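Local coordinates for transcription factor cep-1 (Caenorhabditis elegans, PDB 1T4W), which activates transcription by binding p53-type DNA sites, promotes apoptosis after genotoxic or cellular stress, and supports proper meiotic chromosome segregation, at residues Lys29-Lys34 with Ile135-Gln140; Ile60-Tyr65 with Val175-Tyr180. All coordinates share one frame; numbering follows the deposited sequence.

Interaction 1 (Lys29-Lys34 with Ile135-Gln140); sequences KYLWTK and IIFMCQ. With ZN (zinc ion), chain B.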
# COMPACT_ATOMS: atom_id res chain seq x y z
N LYS A 29 6.89 -7.49 4.74
CA LYS A 29 7.20 -6.97 3.43
C LYS A 29 7.63 -5.51 3.36
O LYS A 29 7.02 -4.65 3.98
CB LYS A 29 6.01 -7.21 2.52
CG LYS A 29 5.56 -8.67 2.62
CD LYS A 29 4.43 -8.97 1.71
CE LYS A 29 4.09 -10.46 1.79
NZ LYS A 29 2.89 -10.69 0.99
N TYR A 30 8.68 -5.26 2.58
CA TYR A 30 9.24 -3.92 2.42
C TYR A 30 9.32 -3.50 0.97
O TYR A 30 9.76 -4.25 0.10
CB TYR A 30 10.64 -3.84 3.03
CG TYR A 30 10.69 -4.04 4.53
CD1 TYR A 30 10.30 -5.26 5.10
CD2 TYR A 30 11.10 -3.01 5.37
CE1 TYR A 30 10.33 -5.44 6.48
CE2 TYR A 30 11.13 -3.18 6.75
CZ TYR A 30 10.74 -4.39 7.30
OH TYR A 30 10.80 -4.56 8.66
N LEU A 31 8.88 -2.28 0.70
CA LEU A 31 8.94 -1.74 -0.65
C LEU A 31 9.70 -0.40 -0.68
O LEU A 31 9.52 0.44 0.21
CB LEU A 31 7.53 -1.49 -1.21
CG LEU A 31 7.45 -0.64 -2.48
CD1 LEU A 31 7.91 -1.46 -3.69
CD2 LEU A 31 6.01 -0.15 -2.70
N TRP A 32 10.57 -0.23 -1.67
CA TRP A 32 11.27 1.04 -1.85
C TRP A 32 10.95 1.37 -3.29
O TRP A 32 11.05 0.49 -4.15
CB TRP A 32 12.79 0.90 -1.70
CG TRP A 32 13.25 0.45 -0.32
CD1 TRP A 32 13.69 1.24 0.71
CD2 TRP A 32 13.32 -0.89 0.14
NE1 TRP A 32 14.04 0.46 1.79
CE2 TRP A 32 13.81 -0.85 1.47
CE3 TRP A 32 13.00 -2.13 -0.43
CZ2 TRP A 32 14.00 -2.01 2.23
CZ3 TRP A 32 13.19 -3.28 0.33
CH2 TRP A 32 13.69 -3.21 1.65
N THR A 33 10.56 2.61 -3.57
CA THR A 33 10.25 3.02 -4.95
C THR A 33 10.48 4.52 -5.09
O THR A 33 10.49 5.24 -4.09
CB THR A 33 8.75 2.72 -5.29
OG1 THR A 33 8.41 3.26 -6.58
CG2 THR A 33 7.84 3.34 -4.24
N LYS A 34 10.68 4.98 -6.32
CA LYS A 34 10.85 6.41 -6.57
C LYS A 34 9.42 6.95 -6.68
O LYS A 34 8.50 6.17 -6.95
CB LYS A 34 11.54 6.67 -7.91
CG LYS A 34 12.95 6.16 -8.05
CD LYS A 34 13.42 6.58 -9.41
CE LYS A 34 14.77 6.02 -9.75
NZ LYS A 34 15.21 6.61 -11.04
N ILE A 135 0.10 1.17 -8.33
CA ILE A 135 -0.08 2.28 -7.42
C ILE A 135 1.08 3.23 -7.73
O ILE A 135 2.17 2.79 -8.10
CB ILE A 135 -0.01 1.84 -5.95
CG1 ILE A 135 -0.19 3.06 -5.05
CG2 ILE A 135 1.29 1.12 -5.68
CD1 ILE A 135 -0.55 2.72 -3.60
N ILE A 136 0.83 4.53 -7.64
CA ILE A 136 1.89 5.49 -7.92
C ILE A 136 1.87 6.57 -6.83
O ILE A 136 0.81 7.07 -6.46
CB ILE A 136 1.72 6.09 -9.36
CG1 ILE A 136 2.84 7.08 -9.65
CG2 ILE A 136 0.36 6.82 -9.50
CD1 ILE A 136 2.77 7.68 -11.04
N PHE A 137 3.05 6.88 -6.28
CA PHE A 137 3.18 7.86 -5.19
C PHE A 137 3.61 9.21 -5.76
O PHE A 137 4.57 9.30 -6.53
CB PHE A 137 4.18 7.35 -4.16
CG PHE A 137 3.78 6.03 -3.57
CD1 PHE A 137 2.85 5.97 -2.53
CD2 PHE A 137 4.26 4.84 -4.10
CE1 PHE A 137 2.39 4.73 -2.02
CE2 PHE A 137 3.81 3.59 -3.61
CZ PHE A 137 2.87 3.54 -2.57
N MET A 138 2.87 10.26 -5.40
CA MET A 138 3.14 11.58 -5.93
C MET A 138 3.75 12.57 -4.94
O MET A 138 3.59 13.78 -5.08
CB MET A 138 1.88 12.14 -6.58
CG MET A 138 1.42 11.33 -7.80
SD MET A 138 2.72 11.13 -9.07
CE MET A 138 2.79 12.80 -9.71
N CYS A 139 4.45 12.04 -3.95
CA CYS A 139 5.14 12.88 -2.97
C CYS A 139 6.16 11.91 -2.41
O CYS A 139 6.11 10.71 -2.70
CB CYS A 139 4.15 13.41 -1.92
SG CYS A 139 4.84 14.49 -0.65
N GLN A 140 7.11 12.40 -1.65
CA GLN A 140 8.10 11.46 -1.16
C GLN A 140 8.62 11.77 0.23
O GLN A 140 8.33 12.82 0.81
CB GLN A 140 9.24 11.41 -2.16
CG GLN A 140 10.01 12.69 -2.28
CD GLN A 140 10.91 12.67 -3.48
OE1 GLN A 140 11.50 11.64 -3.80
NE2 GLN A 140 11.02 13.80 -4.16
ZN ZN B . 6.05 16.21 -1.72
O HOH W 1 5.63 5.90 -7.30
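The CG2 methyl of T33 packs obliquely against the F137 ring, joining the two sheets of the β-sandwich of this p53-family DNA-binding domain. Strand 29-33 belongs to the mixed sheet and strand 130-137 to the antiparallel one. T33 CG2 lies 3.9 Å from F137 CD2, the two side chains crossing at about a right angle. CE2, the next atom of the ring, is only a little farther from this methyl. The leucine of the same strand is looser: L31 CD2 comes to 4.4 Å from F137 CE2. F101 and I177 also touch F137. T33, L31 and F137 are all buried.

The other side of the contact is polar and held by water. No direct hydrogen bond joins the two segments. Instead a water gives a hydrogen bond to K34 O and receives one from F137 N, each 2.9 Å long. T33 places OG1 anti to its own N (chi1 173°), where it donates to K34 O, which thus accepts two bonds. A serine here would keep the hydroxyl but would probably open a gap beside CD2 and CE2 of F137. Just past the strand, C139 joins C85, H88 and C143 in binding the zinc ion. T33 OG1 sits 2.9 Å from K34 O, at a C=O...donor angle of 128° and 17° from the carbonyl plane.

Interaction 2 (Ile60-Tyr65 with Val175-Tyr180); sequences IRFVKY and VRIVAY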
# COMPACT_ATOMS: atom_id res chain seq x y z
N ILE A 60 -8.11 0.41 -0.24
CA ILE A 60 -6.66 0.60 -0.28
C ILE A 60 -6.33 1.92 0.43
O ILE A 60 -6.85 2.97 0.07
CB ILE A 60 -6.15 0.69 -1.73
CG1 ILE A 60 -6.56 -0.57 -2.50
CG2 ILE A 60 -4.62 0.85 -1.73
CD1 ILE A 60 -6.57 -0.38 -4.01
N ARG A 61 -5.46 1.85 1.43
CA ARG A 61 -5.05 3.02 2.20
C ARG A 61 -3.53 3.13 2.26
O ARG A 61 -2.81 2.14 2.09
CB ARG A 61 -5.57 2.93 3.63
CG ARG A 61 -7.11 3.05 3.81
CD ARG A 61 -7.41 3.34 5.30
NE ARG A 61 -6.94 4.67 5.67
CZ ARG A 61 -6.76 5.11 6.91
NH1 ARG A 61 -6.32 6.35 7.11
NH2 ARG A 61 -7.00 4.32 7.95
N PHE A 62 -3.06 4.34 2.53
CA PHE A 62 -1.64 4.56 2.66
C PHE A 62 -1.51 5.45 3.90
O PHE A 62 -1.82 6.65 3.88
CB PHE A 62 -1.06 5.20 1.40
CG PHE A 62 0.45 5.25 1.39
CD1 PHE A 62 1.19 4.07 1.51
CD2 PHE A 62 1.13 6.47 1.26
CE1 PHE A 62 2.59 4.08 1.51
CE2 PHE A 62 2.53 6.51 1.26
CZ PHE A 62 3.27 5.32 1.38
N VAL A 63 -1.06 4.81 4.98
CA VAL A 63 -0.96 5.45 6.28
C VAL A 63 0.43 5.45 6.91
O VAL A 63 1.36 4.80 6.40
CB VAL A 63 -1.92 4.74 7.28
CG1 VAL A 63 -3.29 4.57 6.63
CG2 VAL A 63 -1.36 3.36 7.70
N LYS A 64 0.56 6.17 8.01
CA LYS A 64 1.83 6.23 8.74
C LYS A 64 1.59 5.78 10.17
O LYS A 64 0.49 5.92 10.70
CB LYS A 64 2.41 7.65 8.72
CG LYS A 64 1.63 8.70 9.48
CD LYS A 64 2.19 10.08 9.19
CE LYS A 64 1.42 11.18 9.90
NZ LYS A 64 -0.02 11.19 9.53
N TYR A 65 2.63 5.25 10.79
CA TYR A 65 2.52 4.77 12.15
C TYR A 65 3.91 4.79 12.77
O TYR A 65 4.91 5.01 12.08
CB TYR A 65 1.94 3.35 12.16
CG TYR A 65 2.86 2.26 11.63
CD1 TYR A 65 3.87 1.72 12.43
CD2 TYR A 65 2.73 1.79 10.33
CE1 TYR A 65 4.74 0.72 11.93
CE2 TYR A 65 3.58 0.80 9.82
CZ TYR A 65 4.59 0.27 10.63
OH TYR A 65 5.44 -0.70 10.12
N VAL A 175 6.93 1.03 3.48
CA VAL A 175 7.08 1.55 2.15
C VAL A 175 7.93 2.82 2.27
O VAL A 175 7.65 3.72 3.09
CB VAL A 175 5.71 1.91 1.53
CG1 VAL A 175 5.92 2.66 0.22
CG2 VAL A 175 4.89 0.65 1.29
N ARG A 176 8.98 2.91 1.47
CA ARG A 176 9.79 4.11 1.49
C ARG A 176 9.87 4.67 0.08
O ARG A 176 10.10 3.93 -0.87
CB ARG A 176 11.20 3.82 2.03
CG ARG A 176 11.25 3.63 3.53
CD ARG A 176 12.70 3.61 4.02
NE ARG A 176 13.32 4.93 3.89
CZ ARG A 176 14.62 5.14 3.81
NH1 ARG A 176 15.47 4.12 3.84
NH2 ARG A 176 15.08 6.37 3.70
N ILE A 177 9.63 5.97 -0.05
CA ILE A 177 9.66 6.63 -1.35
C ILE A 177 10.94 7.47 -1.30
O ILE A 177 11.00 8.52 -0.65
CB ILE A 177 8.39 7.48 -1.55
CG1 ILE A 177 7.15 6.58 -1.46
CG2 ILE A 177 8.42 8.13 -2.93
CD1 ILE A 177 6.08 7.09 -0.55
N VAL A 178 11.96 6.97 -1.99
CA VAL A 178 13.29 7.55 -1.97
C VAL A 178 13.86 7.78 -3.37
O VAL A 178 13.25 7.41 -4.35
CB VAL A 178 14.23 6.59 -1.25
CG1 VAL A 178 13.75 6.35 0.16
CG2 VAL A 178 14.27 5.25 -2.02
N ALA A 179 15.06 8.36 -3.43
CA ALA A 179 15.72 8.66 -4.70
C ALA A 179 16.39 7.44 -5.36
O ALA A 179 16.36 7.27 -6.58
CB ALA A 179 16.77 9.76 -4.46
N TYR A 180 16.99 6.58 -4.54
CA TYR A 180 17.69 5.40 -5.05
C TYR A 180 17.20 4.14 -4.34
O TYR A 180 17.86 3.61 -3.44
CB TYR A 180 19.19 5.61 -4.84
CG TYR A 180 19.71 6.78 -5.64
CD1 TYR A 180 19.82 6.70 -7.03
CD2 TYR A 180 20.04 7.98 -5.01
CE1 TYR A 180 20.27 7.81 -7.79
CE2 TYR A 180 20.48 9.10 -5.75
CZ TYR A 180 20.59 9.00 -7.13
OH TYR A 180 21.00 10.10 -7.86
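R61 NH2 gives hydrogen bonds to two backbone oxygens, I75 O and N77 O, and R61 NH1 adds a salt bridge to D81, on the face of the sheet opposite to the one where the next residue, F62, meets V175 and I177. V63 CG1 lies over the centre of one face of the R61 guanidinium, 3.5 Å above its plane.

The ring of F62 lies on the opposite face of the sheet from R61. Its CG is anti to the backbone N (chi1 -170°), which carries the end of the ring toward strand 166-177. The ring meets V175 with its edge: V175 CB lies in the ring plane, 3.8 Å from F62 CE1. V175 CG1 reaches CE1 and CZ of the ring as well.

Both strands belong to the mixed sheet of the p53-family β-sandwich, but they are not neighbours in it. Strand 152-160 runs between them, and F62 and V175 stand 9.2 Å apart at their CA atoms. F62 also touches M153 of that middle strand and F101 of the opposing sheet.

I177 comes from the opposite direction to F62. Its CD1 meets the ring obliquely, 3.8 Å from F62 CZ. On the other face of strand 166-177, R176 NH2 forms a salt bridge with E141, and V178 CG1 lies 3.6 Å above one face of the R176 guanidinium, toward its rim.

Overall arrangement
The two interactions are centred about 5 Å apart and form one buried core between the sheets. Strands 29-33 and 166-177 are parallel neighbours. Two probable hydrogen bonds tie them at R176: L31 O lies 2.8 Å from R176 N, and T33 N lies 3.0 Å from R176 O. The rings of F137 (interaction 1) and F62 (interaction 2) also meet, their planes at about 50°. The core continues toward the zinc site. I177 CG2 of interaction 2 packs 3.5 Å from C139 O of interaction 1. The side chain of I177 is about 9 Å from the zinc ion, which C139 binds directly.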